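Local coordinates for calcium binding protein (PDB 5FX0) that probably binds calcium in its full-length form in Fasciola hepatica, of which this chain is the dynein light chain-like domain, at residues Q27-E32 with K56-E61; T39-K44 with K49-D54; S87-Y92 with I96-R101. All blocks are in the same frame, centred on the assembly; numbering follows the deposited sequence.

How the interactions relate
Interactions 1 and 2, their centres about 14 Å apart, join helix 24-40, or the turn that ends it, to helix 48-63, the second lying inside the chain loop that the first closes. Each is partly buried and has no hydrogen bond between its segments: interaction 1 combines a valine-methionine contact with a tyrosine reaching across to a glutamate, while interaction 2 sets a histidine against a valine near two carboxylates. Interaction 3 is a buried antiparallel strand pair at the middle of the domain, held by four backbone hydrogen bonds. Its Ile-88, Phe-90 and Ala-99 touch Val-30, Thr-31 and Met-59 of interaction 1, so the helices pack directly on the sheet.

Interaction 1. Residues Q27-E32 with K56-E61; sequences QVEVTE and KNYMDE
Tyr-58 and Met-59 are the residues of 56-61 that reach helix segment 27-32, where Glu-29 and Val-30 receive them. At the start of the segment, Lys-56 serves its own helix: its NZ makes a salt bridge with Asp-60 OD2 at 2.9 Å, approaching on the syn side, that of the other oxygen, and also bonds Trp-67 O. Tyr-58 comes next, with CG anti to its backbone N (chi1 169°), a torsion that sends the long ring across to the other helix. Its OH ends 3.7 Å from Glu-29 CB, while Glu-29 O lies obliquely to the ring. A tyrosine suits this border because its ring spans the gap and its hydroxyl ends at the polar margin. Glu-29 carries its carboxylate onward beyond CB, and OE1 accepts a hydrogen bond from Tyr-63 OH on the same helix as Tyr-58. Met-59 follows on the buried side. Its flexible chain, bent at chi3 (-71°), crosses Val-30 at about a right angle, and SD approaches Val-30 CG2 at 3.9 Å and CG1 at 4.2 Å, meeting both branches. Beyond the sulfur, CE packs against Ala-99 CB of the sheet, and Val-30 similarly touches Ile-88. Asp-60 turns to the far side, where OD1 accepts a hydrogen bond from Trp-67 N. With CA atoms of Val-30 and Met-59 7.9 Å apart and no hydrogen bond joining the segments, this helix pairing depends on dispersion and exclusion of water inside, with polar groups collected at its margin.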
ATOM      1  N   GLN A  27       9.968   4.096 -16.159  1.00 40.89           N
ATOM      2  CA  GLN A  27      10.573   3.285 -15.100  1.00 42.25           C
ATOM      3  C   GLN A  27      11.881   3.900 -14.653  1.00 41.67           C
ATOM      4  O   GLN A  27      12.121   3.998 -13.468  1.00 44.36           O
ATOM      5  CB  GLN A  27      10.861   1.838 -15.537  1.00 41.27           C
ATOM      6  CG  GLN A  27       9.651   0.998 -15.925  1.00 43.20           C
ATOM      7  CD  GLN A  27      10.057  -0.305 -16.598  1.00 41.51           C
ATOM      8  OE1 GLN A  27      10.939  -1.017 -16.119  1.00 41.71           O
ATOM      9  NE2 GLN A  27       9.396  -0.631 -17.684  1.00 38.34           N
ATOM     10  N   VAL A  28      12.726   4.299 -15.602  1.00 44.96           N
ATOM     11  CA  VAL A  28      14.019   4.901 -15.284  1.00 48.51           C
ATOM     12  C   VAL A  28      13.822   6.227 -14.525  1.00 48.16           C
ATOM     13  O   VAL A  28      14.433   6.410 -13.499  1.00 47.88           O
ATOM     14  CB  VAL A  28      14.915   5.088 -16.550  1.00 52.50           C
ATOM     15  CG1 VAL A  28      16.186   5.898 -16.240  1.00 51.84           C
ATOM     16  CG2 VAL A  28      15.311   3.731 -17.134  1.00 53.10           C
ATOM     17  N   GLU A  29      12.958   7.120 -15.006  1.00 49.05           N
ATOM     18  CA  GLU A  29      12.716   8.413 -14.322  1.00 51.53           C
ATOM     19  C   GLU A  29      12.202   8.245 -12.900  1.00 51.56           C
ATOM     20  O   GLU A  29      12.696   8.882 -11.972  1.00 53.83           O
ATOM     21  CB  GLU A  29      11.684   9.255 -15.059  1.00 56.94           C
ATOM     22  CG  GLU A  29      12.147   9.829 -16.376  1.00 65.54           C
ATOM     23  CD  GLU A  29      11.099  10.724 -17.021  1.00 74.22           C
ATOM     24  OE1 GLU A  29       9.888  10.380 -16.987  1.00 76.53           O
ATOM     25  OE2 GLU A  29      11.499  11.774 -17.578  1.00 81.90           O
ATOM     26  N   VAL A  30      11.198   7.391 -12.747  1.00 46.27           N
ATOM     27  CA  VAL A  30      10.579   7.147 -11.458  1.00 42.75           C
ATOM     28  C   VAL A  30      11.579   6.551 -10.465  1.00 43.60           C
ATOM     29  O   VAL A  30      11.653   7.006  -9.314  1.00 39.74           O
ATOM     30  CB  VAL A  30       9.355   6.224 -11.600  1.00 46.32           C
ATOM     31  CG1 VAL A  30       8.831   5.760 -10.254  1.00 45.82           C
ATOM     32  CG2 VAL A  30       8.249   6.944 -12.356  1.00 50.38           C
ATOM     33  N   THR A  31      12.351   5.549 -10.891  1.00 42.86           N
ATOM     34  CA  THR A  31      13.318   4.924  -9.980  1.00 42.81           C
ATOM     35  C   THR A  31      14.507   5.851  -9.633  1.00 43.67           C
ATOM     36  O   THR A  31      14.898   5.905  -8.486  1.00 47.36           O
ATOM     37  CB  THR A  31      13.815   3.566 -10.485  1.00 40.27           C
ATOM     38  OG1 THR A  31      14.376   3.720 -11.774  1.00 40.19           O
ATOM     39  CG2 THR A  31      12.689   2.545 -10.553  1.00 41.60           C
ATOM     40  N   GLU A  32      15.035   6.618 -10.585  1.00 45.30           N
ATOM     41  CA  GLU A  32      16.116   7.587 -10.266  1.00 49.80           C
ATOM     42  C   GLU A  32      15.643   8.667  -9.278  1.00 48.50           C
ATOM     43  O   GLU A  32      16.351   9.001  -8.326  1.00 48.87           O
ATOM     44  CB  GLU A  32      16.683   8.262 -11.513  1.00 55.09           C
ATOM     45  CG  GLU A  32      17.254   7.333 -12.587  1.00 65.58           C
ATOM     46  CD  GLU A  32      18.524   6.586 -12.207  1.00 77.91           C
ATOM     47  OE1 GLU A  32      19.070   6.768 -11.090  1.00 83.57           O
ATOM     48  OE2 GLU A  32      18.986   5.795 -13.066  1.00 91.92           O
ATOM     49  N   LYS A  56       4.586  11.074  -4.950  1.00 54.43           N
ATOM     50  CA  LYS A  56       3.222  11.285  -5.459  1.00 54.52           C
ATOM     51  C   LYS A  56       3.065  12.622  -6.200  1.00 50.65           C
ATOM     52  O   LYS A  56       2.416  12.667  -7.231  1.00 48.20           O
ATOM     53  CB  LYS A  56       2.161  11.099  -4.355  1.00 55.55           C
ATOM     54  CG  LYS A  56       1.216  12.279  -4.182  1.00 64.86           C
ATOM     55  CD  LYS A  56      -0.210  11.859  -3.916  1.00 68.24           C
ATOM     56  CE  LYS A  56      -1.190  12.968  -4.281  1.00 67.81           C
ATOM     57  NZ  LYS A  56      -2.210  12.462  -5.243  1.00 67.69           N
ATOM     58  N   ASN A  57       3.654  13.686  -5.663  1.00 53.31           N
ATOM     59  CA  ASN A  57       3.636  15.020  -6.292  1.00 55.67           C
ATOM     60  C   ASN A  57       4.431  15.076  -7.600  1.00 58.91           C
ATOM     61  O   ASN A  57       3.931  15.606  -8.590  1.00 64.71           O
ATOM     62  CB  ASN A  57       4.164  16.095  -5.325  1.00 56.22           C
ATOM     63  CG  ASN A  57       3.264  16.292  -4.100  1.00 54.96           C
ATOM     64  OD1 ASN A  57       2.123  15.864  -4.075  1.00 53.89           O
ATOM     65  ND2 ASN A  57       3.800  16.929  -3.074  1.00 59.20           N
ATOM     66  N   TYR A  58       5.644  14.516  -7.607  1.00 56.06           N
ATOM     67  CA  TYR A  58       6.474  14.447  -8.827  1.00 57.61           C
ATOM     68  C   TYR A  58       5.737  13.759  -9.980  1.00 60.75           C
ATOM     69  O   TYR A  58       5.771  14.215 -11.121  1.00 61.54           O
ATOM     70  CB  TYR A  58       7.802  13.732  -8.537  1.00 58.56           C
ATOM     71  CG  TYR A  58       8.633  13.351  -9.750  1.00 64.14           C
ATOM     72  CD1 TYR A  58       9.524  14.264 -10.341  1.00 62.96           C
ATOM     73  CD2 TYR A  58       8.561  12.056 -10.291  1.00 61.34           C
ATOM     74  CE1 TYR A  58      10.297  13.896 -11.439  1.00 64.38           C
ATOM     75  CE2 TYR A  58       9.321  11.686 -11.389  1.00 60.65           C
ATOM     76  CZ  TYR A  58      10.193  12.598 -11.953  1.00 66.60           C
ATOM     77  OH  TYR A  58      10.937  12.206 -13.043  1.00 74.72           O
ATOM     78  N   MET A  59       5.031  12.682  -9.662  1.00 60.50           N
ATOM     79  CA  MET A  59       4.345  11.919 -10.672  1.00 57.33           C
ATOM     80  C   MET A  59       3.030  12.513 -11.115  1.00 55.18           C
ATOM     81  O   MET A  59       2.659  12.352 -12.265  1.00 58.37           O
ATOM     82  CB  MET A  59       4.153  10.509 -10.174  1.00 59.50           C
ATOM     83  CG  MET A  59       5.506   9.858  -9.967  1.00 64.16           C
ATOM     84  SD  MET A  59       5.372   8.091 -10.068  1.00 74.28           S
ATOM     85  CE  MET A  59       4.502   7.769  -8.539  1.00 67.08           C
ATOM     86  N   ASP A  60       2.312  13.145 -10.200  1.00 55.83           N
ATOM     87  CA  ASP A  60       1.124  13.931 -10.545  1.00 61.83           C
ATOM     88  C   ASP A  60       1.522  15.010 -11.589  1.00 60.15           C
ATOM     89  O   ASP A  60       0.949  15.084 -12.670  1.00 61.98           O
ATOM     90  CB  ASP A  60       0.484  14.581  -9.276  1.00 54.67           C
ATOM     91  CG  ASP A  60      -0.404  13.604  -8.443  1.00 56.19           C
ATOM     92  OD1 ASP A  60      -0.791  12.512  -8.898  1.00 60.33           O
ATOM     93  OD2 ASP A  60      -0.744  13.942  -7.297  1.00 57.35           O
ATOM     94  N   GLU A  61       2.543  15.789 -11.259  1.00 67.65           N
ATOM     95  CA  GLU A  61       3.050  16.865 -12.125  1.00 73.58           C
ATOM     96  C   GLU A  61       3.593  16.380 -13.474  1.00 78.69           C
ATOM     97  O   GLU A  61       3.359  17.020 -14.499  1.00 82.55           O
ATOM     98  CB  GLU A  61       4.142  17.659 -11.399  1.00 78.69           C
ATOM     99  CG  GLU A  61       3.645  18.471 -10.205  1.00 82.61           C
ATOM    100  CD  GLU A  61       4.746  18.789  -9.202  1.00 93.92           C
ATOM    101  OE1 GLU A  61       5.936  18.823  -9.591  1.00101.10           O
ATOM    102  OE2 GLU A  61       4.421  19.001  -8.011  1.00 98.83           O
TER

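Interaction 2. Residues T39-K44 with K49-D54; sequences TAHNGK and KDVAQD
His-41 carries this contact from 39-44, laying its imidazole against Val-51 and beside Asp-50 on helix segment 49-54. The close packing is on one ring face and at the edge: Val-51 CG2 sits over the face, 4.0 Å from the centroid and 21° off the normal, displaced toward the rim of the ring, with ND1 its nearest ring atom at 3.7 Å. This is a CH-pi contact. Val-51 directs CG2 there because that branch is anti to its carbonyl carbon while CG1 is anti to the backbone N (chi1 175°). A branched valine fits well as the buried side chain of the contact, with Phe-34, Val-38 and Ile-71 packing on it. Asp-50 CB meets the ring at its edge, 3.8 Å from CE1.

The side of the carboxylates is looser. That of Asp-50 is turned 55° from the imidazole plane, and Asp-54 OD2 stays 4.4 Å from NE2, oblique to the ring; no hydrogen bond joins the segments. Two carboxylates this near could favour a protonated imidazole, though its charge is not seen. On the outer turn, Lys-44 NZ donates to Asn-42 OD1 at 3.3 Å.

His-41 stands where helix 24-40 stops. Asn-42 and Gly-43, both with positive phi, turn the chain: Asn-42 N bonds Thr-39 O and Gly-43 N bonds Val-38 O. This is a Schellman motif overlapping a type I' turn from His-41 to Lys-44, at the connection between the two helices of a dynein light chain-like fold.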
ATOM      1  N   THR A  39      17.976   9.158  -0.704  1.00 57.58           N
ATOM      2  CA  THR A  39      19.349   9.473  -0.397  1.00 59.70           C
ATOM      3  C   THR A  39      19.449  10.817   0.298  1.00 62.07           C
ATOM      4  O   THR A  39      20.079  10.906   1.338  1.00 64.43           O
ATOM      5  CB  THR A  39      20.199   9.441  -1.672  1.00 64.21           C
ATOM      6  OG1 THR A  39      20.159   8.114  -2.201  1.00 68.49           O
ATOM      7  CG2 THR A  39      21.653   9.815  -1.381  1.00 71.65           C
ATOM      8  N   ALA A  40      18.816  11.846  -0.256  1.00 64.89           N
ATOM      9  CA  ALA A  40      18.716  13.149   0.414  1.00 68.59           C
ATOM     10  C   ALA A  40      18.327  13.012   1.901  1.00 77.23           C
ATOM     11  O   ALA A  40      19.020  13.530   2.779  1.00 75.39           O
ATOM     12  CB  ALA A  40      17.737  14.062  -0.319  1.00 64.56           C
ATOM     13  N   HIS A  41      17.277  12.244   2.183  1.00 84.88           N
ATOM     14  CA  HIS A  41      16.771  12.086   3.553  1.00 88.73           C
ATOM     15  C   HIS A  41      17.602  11.071   4.388  1.00 87.48           C
ATOM     16  O   HIS A  41      17.161  10.659   5.455  1.00 88.75           O
ATOM     17  CB  HIS A  41      15.285  11.649   3.532  1.00 94.63           C
ATOM     18  CG  HIS A  41      14.345  12.612   2.850  1.00101.50           C
ATOM     19  ND1 HIS A  41      13.044  12.800   3.273  1.00108.09           N
ATOM     20  CD2 HIS A  41      14.497  13.412   1.766  1.00108.23           C
ATOM     21  CE1 HIS A  41      12.440  13.671   2.485  1.00107.65           C
ATOM     22  NE2 HIS A  41      13.299  14.057   1.561  1.00109.87           N
ATOM     23  N   ASN A  42      18.784  10.668   3.908  1.00 91.63           N
ATOM     24  CA  ASN A  42      19.641   9.639   4.544  1.00 96.40           C
ATOM     25  C   ASN A  42      19.023   8.241   4.754  1.00 91.70           C
ATOM     26  O   ASN A  42      19.547   7.452   5.532  1.00 95.11           O
ATOM     27  CB  ASN A  42      20.219  10.150   5.885  1.00 99.82           C
ATOM     28  CG  ASN A  42      21.088  11.385   5.735  1.00 98.34           C
ATOM     29  OD1 ASN A  42      21.249  12.147   6.683  1.00100.87           O
ATOM     30  ND2 ASN A  42      21.672  11.577   4.559  1.00101.49           N
ATOM     31  N   GLY A  43      17.943   7.918   4.051  1.00 91.07           N
ATOM     32  CA  GLY A  43      17.234   6.653   4.269  1.00 87.67           C
ATOM     33  C   GLY A  43      16.502   6.480   5.598  1.00 89.86           C
ATOM     34  O   GLY A  43      16.130   5.358   5.940  1.00 88.01           O
ATOM     35  N   LYS A  44      16.265   7.569   6.337  1.00 89.08           N
ATOM     36  CA  LYS A  44      15.632   7.488   7.663  1.00 91.71           C
ATOM     37  C   LYS A  44      14.197   6.991   7.517  1.00 89.07           C
ATOM     38  O   LYS A  44      13.526   7.328   6.545  1.00 92.95           O
ATOM     39  CB  LYS A  44      15.584   8.858   8.357  1.00 93.83           C
ATOM     40  CG  LYS A  44      16.904   9.581   8.597  1.00 99.71           C
ATOM     41  CD  LYS A  44      16.658  10.975   9.190  1.00103.72           C
ATOM     42  CE  LYS A  44      17.640  12.025   8.685  1.00110.39           C
ATOM     43  NZ  LYS A  44      19.056  11.775   9.084  1.00114.15           N
ATOM     44  N   LYS A  49       7.268   8.950   5.010  1.00 55.45           N
ATOM     45  CA  LYS A  49       6.039   9.692   4.678  1.00 59.33           C
ATOM     46  C   LYS A  49       6.316  10.889   3.754  1.00 56.23           C
ATOM     47  O   LYS A  49       5.536  11.135   2.826  1.00 49.61           O
ATOM     48  CB  LYS A  49       5.285  10.165   5.936  1.00 67.73           C
ATOM     49  CG  LYS A  49       4.111   9.287   6.326  1.00 76.04           C
ATOM     50  CD  LYS A  49       3.371   9.861   7.528  1.00 83.17           C
ATOM     51  CE  LYS A  49       2.327   8.875   8.037  1.00 90.30           C
ATOM     52  NZ  LYS A  49       1.656   9.333   9.286  1.00 93.55           N
ATOM     53  N   ASP A  50       7.421  11.606   3.983  1.00 54.91           N
ATOM     54  CA  ASP A  50       7.778  12.750   3.118  1.00 61.65           C
ATOM     55  C   ASP A  50       8.221  12.278   1.744  1.00 54.50           C
ATOM     56  O   ASP A  50       7.833  12.857   0.728  1.00 52.71           O
ATOM     57  CB  ASP A  50       8.887  13.618   3.734  1.00 71.73           C
ATOM     58  CG  ASP A  50       8.515  14.162   5.116  1.00 83.74           C
ATOM     59  OD1 ASP A  50       7.326  14.505   5.318  1.00 92.00           O
ATOM     60  OD2 ASP A  50       9.407  14.233   5.998  1.00 86.57           O
ATOM     61  N   VAL A  51       9.028  11.218   1.715  1.00 53.73           N
ATOM     62  CA  VAL A  51       9.418  10.592   0.444  1.00 52.51           C
ATOM     63  C   VAL A  51       8.172  10.121  -0.317  1.00 48.10           C
ATOM     64  O   VAL A  51       8.063  10.392  -1.512  1.00 47.01           O
ATOM     65  CB  VAL A  51      10.410   9.432   0.641  1.00 55.70           C
ATOM     66  CG1 VAL A  51      10.682   8.732  -0.691  1.00 56.08           C
ATOM     67  CG2 VAL A  51      11.707   9.946   1.292  1.00 52.90           C
ATOM     68  N   ALA A  52       7.222   9.485   0.373  1.00 43.20           N
ATOM     69  CA  ALA A  52       5.992   9.027  -0.286  1.00 48.75           C
ATOM     70  C   ALA A  52       5.199  10.201  -0.883  1.00 52.31           C
ATOM     71  O   ALA A  52       4.623  10.098  -1.980  1.00 51.20           O
ATOM     72  CB  ALA A  52       5.128   8.224   0.673  1.00 48.52           C
ATOM     73  N   GLN A  53       5.218  11.322  -0.170  1.00 56.28           N
ATOM     74  CA  GLN A  53       4.532  12.544  -0.601  1.00 59.75           C
ATOM     75  C   GLN A  53       5.169  13.153  -1.838  1.00 55.61           C
ATOM     76  O   GLN A  53       4.474  13.424  -2.810  1.00 59.26           O
ATOM     77  CB  GLN A  53       4.505  13.575   0.528  1.00 63.04           C
ATOM     78  CG  GLN A  53       3.521  14.715   0.306  1.00 69.54           C
ATOM     79  CD  GLN A  53       3.731  15.871   1.270  1.00 74.14           C
ATOM     80  OE1 GLN A  53       3.407  17.009   0.955  1.00 80.41           O
ATOM     81  NE2 GLN A  53       4.283  15.584   2.446  1.00 79.25           N
ATOM     82  N   ASP A  54       6.479  13.355  -1.802  1.00 52.25           N
ATOM     83  CA  ASP A  54       7.223  13.872  -2.975  1.00 53.59           C
ATOM     84  C   ASP A  54       7.191  12.968  -4.214  1.00 54.14           C
ATOM     85  O   ASP A  54       7.112  13.455  -5.345  1.00 52.82           O
ATOM     86  CB  ASP A  54       8.671  14.194  -2.600  1.00 56.10           C
ATOM     87  CG  ASP A  54       8.767  15.239  -1.480  1.00 65.19           C
ATOM     88  OD1 ASP A  54       7.838  16.084  -1.356  1.00 66.18           O
ATOM     89  OD2 ASP A  54       9.763  15.196  -0.712  1.00 72.47           O
TER

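Interaction 3. Residues S87-Y92 with I96-R101; sequences SIQFRY and ICLAWR
Strands 87-92 and 96-101 run antiparallel, their short axes 4.7 Å apart at closest approach and 166° between directions, with Ile-88 facing Ala-99 and Phe-90 facing Cys-97 as hydrogen-bonded pairs. Each pair exchanges two N-H...O bonds; Ala-99 N to Ile-88 O, at 2.9 Å, is nearly straight at 174°. On the face toward the helices, Cys-97 CB lies over the Phe-90 ring, 3.9 Å from its centroid, in a CH-pi contact, and SG stands obliquely to the same ring as a sulfur-aromatic contact. Phe-90 has CG between its backbone N and carbonyl carbon (chi1 63°), a torsion that swings the ring across to Cys-97. Phe-34 of helix 24-40 meets this ring edge-to-face. Small Cys-97 and Ala-99 suit positions beside larger neighbours: Ile-88 CG2 rests 4.0 Å from Ala-99 CB.

The other face carries Ser-87, Gln-89, Arg-91, Ile-96, Leu-98 and Trp-100. Gln-89 and Leu-98 cross obliquely, with CG of Gln-89 3.6 Å from Leu-98 CD2, while Gln-89 OE1 bonds Tyr-76 OH. Arg-91 and Ile-96 run side by side in the same direction, and the guanidinium end meets the isoleucine, Arg-91 NH2 3.2 Å from Ile-96 CD1, which lies oblique to the guanidinium plane; NH1 makes a salt bridge with Glu-16 on strand 15-20. Ser-87 CB meets Trp-100 CB at 3.6 Å, a small residue beside the base of a bulky one. The pair forms a beta hairpin, the two central strands of the antiparallel sheet in this dynein light chain-like domain, flanked by strands 15-20 and 67-72.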
ATOM      1  N   SER A  87       1.323   1.393 -13.089  1.00 47.67           N
ATOM      2  CA  SER A  87       1.863   1.067 -11.795  1.00 44.46           C
ATOM      3  C   SER A  87       3.315   0.681 -11.907  1.00 38.23           C
ATOM      4  O   SER A  87       3.805   0.261 -12.961  1.00 37.14           O
ATOM      5  CB  SER A  87       1.113  -0.109 -11.192  1.00 45.23           C
ATOM      6  OG  SER A  87       1.413  -1.276 -11.922  1.00 52.81           O
ATOM      7  N   ILE A  88       3.982   0.788 -10.777  1.00 35.57           N
ATOM      8  CA  ILE A  88       5.357   0.368 -10.631  1.00 35.93           C
ATOM      9  C   ILE A  88       5.551  -0.078  -9.183  1.00 39.33           C
ATOM     10  O   ILE A  88       4.958   0.492  -8.243  1.00 40.08           O
ATOM     11  CB  ILE A  88       6.317   1.466 -11.089  1.00 36.36           C
ATOM     12  CG1 ILE A  88       7.734   0.946 -11.223  1.00 38.70           C
ATOM     13  CG2 ILE A  88       6.281   2.697 -10.188  1.00 39.33           C
ATOM     14  CD1 ILE A  88       8.604   1.909 -11.998  1.00 41.01           C
ATOM     15  N   GLN A  89       6.312  -1.154  -9.040  1.00 39.46           N
ATOM     16  CA  GLN A  89       6.684  -1.735  -7.764  1.00 39.23           C
ATOM     17  C   GLN A  89       8.147  -2.056  -7.881  1.00 37.57           C
ATOM     18  O   GLN A  89       8.557  -2.728  -8.804  1.00 36.62           O
ATOM     19  CB  GLN A  89       5.919  -2.998  -7.510  1.00 38.89           C
ATOM     20  CG  GLN A  89       4.426  -2.795  -7.560  1.00 46.01           C
ATOM     21  CD  GLN A  89       3.713  -4.108  -7.529  1.00 51.67           C
ATOM     22  OE1 GLN A  89       4.072  -5.009  -6.776  1.00 53.38           O
ATOM     23  NE2 GLN A  89       2.719  -4.243  -8.374  1.00 59.81           N
ATOM     24  N   PHE A  90       8.940  -1.539  -6.970  1.00 36.69           N
ATOM     25  CA  PHE A  90      10.359  -1.804  -6.991  1.00 37.62           C
ATOM     26  C   PHE A  90      10.953  -1.737  -5.602  1.00 36.21           C
ATOM     27  O   PHE A  90      10.344  -1.218  -4.685  1.00 34.87           O
ATOM     28  CB  PHE A  90      11.066  -0.861  -7.966  1.00 37.13           C
ATOM     29  CG  PHE A  90      10.965   0.578  -7.608  1.00 36.24           C
ATOM     30  CD1 PHE A  90       9.867   1.303  -7.965  1.00 39.11           C
ATOM     31  CD2 PHE A  90      11.989   1.213  -6.921  1.00 41.82           C
ATOM     32  CE1 PHE A  90       9.758   2.647  -7.634  1.00 42.59           C
ATOM     33  CE2 PHE A  90      11.894   2.557  -6.576  1.00 40.34           C
ATOM     34  CZ  PHE A  90      10.781   3.276  -6.949  1.00 40.90           C
ATOM     35  N   ARG A  91      12.131  -2.306  -5.469  1.00 37.50           N
ATOM     36  CA  ARG A  91      12.851  -2.347  -4.214  1.00 42.11           C
ATOM     37  C   ARG A  91      14.100  -1.476  -4.362  1.00 40.83           C
ATOM     38  O   ARG A  91      14.795  -1.509  -5.383  1.00 40.55           O
ATOM     39  CB  ARG A  91      13.205  -3.792  -3.881  1.00 44.53           C
ATOM     40  CG  ARG A  91      14.139  -3.992  -2.686  1.00 53.51           C
ATOM     41  CD  ARG A  91      14.304  -5.461  -2.294  1.00 52.52           C
ATOM     42  NE  ARG A  91      13.062  -5.976  -1.700  1.00 63.28           N
ATOM     43  CZ  ARG A  91      12.102  -6.673  -2.331  1.00 64.39           C
ATOM     44  NH1 ARG A  91      12.200  -7.013  -3.612  1.00 63.15           N
ATOM     45  NH2 ARG A  91      11.013  -7.037  -1.658  1.00 65.91           N
ATOM     46  N   TYR A  92      14.360  -0.671  -3.350  1.00 39.13           N
ATOM     47  CA  TYR A  92      15.632   0.017  -3.216  1.00 40.94           C
ATOM     48  C   TYR A  92      16.137  -0.224  -1.803  1.00 41.16           C
ATOM     49  O   TYR A  92      15.621   0.330  -0.849  1.00 42.30           O
ATOM     50  CB  TYR A  92      15.477   1.486  -3.489  1.00 41.55           C
ATOM     51  CG  TYR A  92      16.797   2.223  -3.470  1.00 49.88           C
ATOM     52  CD1 TYR A  92      17.859   1.826  -4.295  1.00 51.37           C
ATOM     53  CD2 TYR A  92      16.992   3.313  -2.634  1.00 51.39           C
ATOM     54  CE1 TYR A  92      19.063   2.495  -4.274  1.00 53.40           C
ATOM     55  CE2 TYR A  92      18.194   3.987  -2.616  1.00 54.22           C
ATOM     56  CZ  TYR A  92      19.221   3.576  -3.428  1.00 52.25           C
ATOM     57  OH  TYR A  92      20.397   4.254  -3.398  1.00 55.29           O
ATOM     58  N   ILE A  96      10.507  -0.795  -0.250  1.00 44.04           N
ATOM     59  CA  ILE A  96       9.738  -1.203  -1.419  1.00 40.20           C
ATOM     60  C   ILE A  96       8.853  -0.013  -1.698  1.00 38.90           C
ATOM     61  O   ILE A  96       8.185   0.468  -0.796  1.00 37.70           O
ATOM     62  CB  ILE A  96       8.873  -2.459  -1.146  1.00 39.74           C
ATOM     63  CG1 ILE A  96       9.766  -3.707  -0.989  1.00 41.70           C
ATOM     64  CG2 ILE A  96       7.834  -2.672  -2.255  1.00 38.08           C
ATOM     65  CD1 ILE A  96       9.103  -4.868  -0.263  1.00 45.13           C
ATOM     66  N   CYS A  97       8.861   0.460  -2.940  1.00 38.14           N
ATOM     67  CA  CYS A  97       7.955   1.500  -3.386  1.00 40.75           C
ATOM     68  C   CYS A  97       6.861   0.921  -4.284  1.00 36.73           C
ATOM     69  O   CYS A  97       7.154   0.314  -5.289  1.00 36.34           O
ATOM     70  CB  CYS A  97       8.729   2.588  -4.122  1.00 43.68           C
ATOM     71  SG  CYS A  97       7.668   3.911  -4.709  1.00 55.49           S
ATOM     72  N   LEU A  98       5.613   1.117  -3.890  1.00 36.45           N
ATOM     73  CA  LEU A  98       4.457   0.841  -4.704  1.00 41.52           C
ATOM     74  C   LEU A  98       3.864   2.188  -5.123  1.00 42.41           C
ATOM     75  O   LEU A  98       3.512   2.990  -4.279  1.00 45.29           O
ATOM     76  CB  LEU A  98       3.410   0.051  -3.912  1.00 42.37           C
ATOM     77  CG  LEU A  98       3.888  -1.173  -3.138  1.00 45.27           C
ATOM     78  CD1 LEU A  98       2.698  -1.761  -2.393  1.00 45.34           C
ATOM     79  CD2 LEU A  98       4.542  -2.235  -4.035  1.00 44.81           C
ATOM     80  N   ALA A  99       3.753   2.427  -6.420  1.00 41.35           N
ATOM     81  CA  ALA A  99       3.124   3.651  -6.943  1.00 41.25           C
ATOM     82  C   ALA A  99       2.226   3.277  -8.097  1.00 39.82           C
ATOM     83  O   ALA A  99       2.603   2.486  -8.939  1.00 43.12           O
ATOM     84  CB  ALA A  99       4.182   4.672  -7.386  1.00 39.73           C
ATOM     85  N   TRP A 100       1.039   3.834  -8.130  1.00 40.99           N
ATOM     86  CA  TRP A 100       0.130   3.577  -9.218  1.00 44.03           C
ATOM     87  C   TRP A 100      -0.882   4.693  -9.367  1.00 46.29           C
ATOM     88  O   TRP A 100      -1.068   5.526  -8.479  1.00 49.86           O
ATOM     89  CB  TRP A 100      -0.556   2.237  -9.015  1.00 43.84           C
ATOM     90  CG  TRP A 100      -1.518   2.239  -7.908  1.00 48.99           C
ATOM     91  CD1 TRP A 100      -2.850   2.448  -7.999  1.00 50.96           C
ATOM     92  CD2 TRP A 100      -1.239   2.015  -6.528  1.00 47.06           C
ATOM     93  NE1 TRP A 100      -3.427   2.378  -6.771  1.00 51.97           N
ATOM     94  CE2 TRP A 100      -2.461   2.109  -5.842  1.00 52.04           C
ATOM     95  CE3 TRP A 100      -0.085   1.735  -5.808  1.00 46.08           C
ATOM     96  CZ2 TRP A 100      -2.561   1.939  -4.453  1.00 53.00           C
ATOM     97  CZ3 TRP A 100      -0.179   1.565  -4.429  1.00 49.48           C
ATOM     98  CH2 TRP A 100      -1.405   1.666  -3.768  1.00 51.58           C
ATOM     99  N   ARG A 101      -1.528   4.715 -10.511  1.00 48.78           N
ATOM    100  CA  ARG A 101      -2.352   5.823 -10.891  1.00 51.07           C
ATOM    101  C   ARG A 101      -3.781   5.354 -10.992  1.00 52.87           C
ATOM    102  O   ARG A 101      -4.040   4.236 -11.430  1.00 52.03           O
ATOM    103  CB  ARG A 101      -1.879   6.383 -12.215  1.00 53.25           C
ATOM    104  CG  ARG A 101      -2.393   7.793 -12.462  1.00 63.42           C
ATOM    105  CD  ARG A 101      -2.980   7.989 -13.849  1.00 64.59           C
ATOM    106  NE  ARG A 101      -2.086   8.790 -14.676  1.00 67.53           N
ATOM    107  CZ  ARG A 101      -1.829   8.586 -15.966  1.00 69.61           C
ATOM    108  NH1 ARG A 101      -2.363   7.564 -16.650  1.00 66.85           N
ATOM    109  NH2 ARG A 101      -1.000   9.424 -16.580  1.00 71.47           N
TER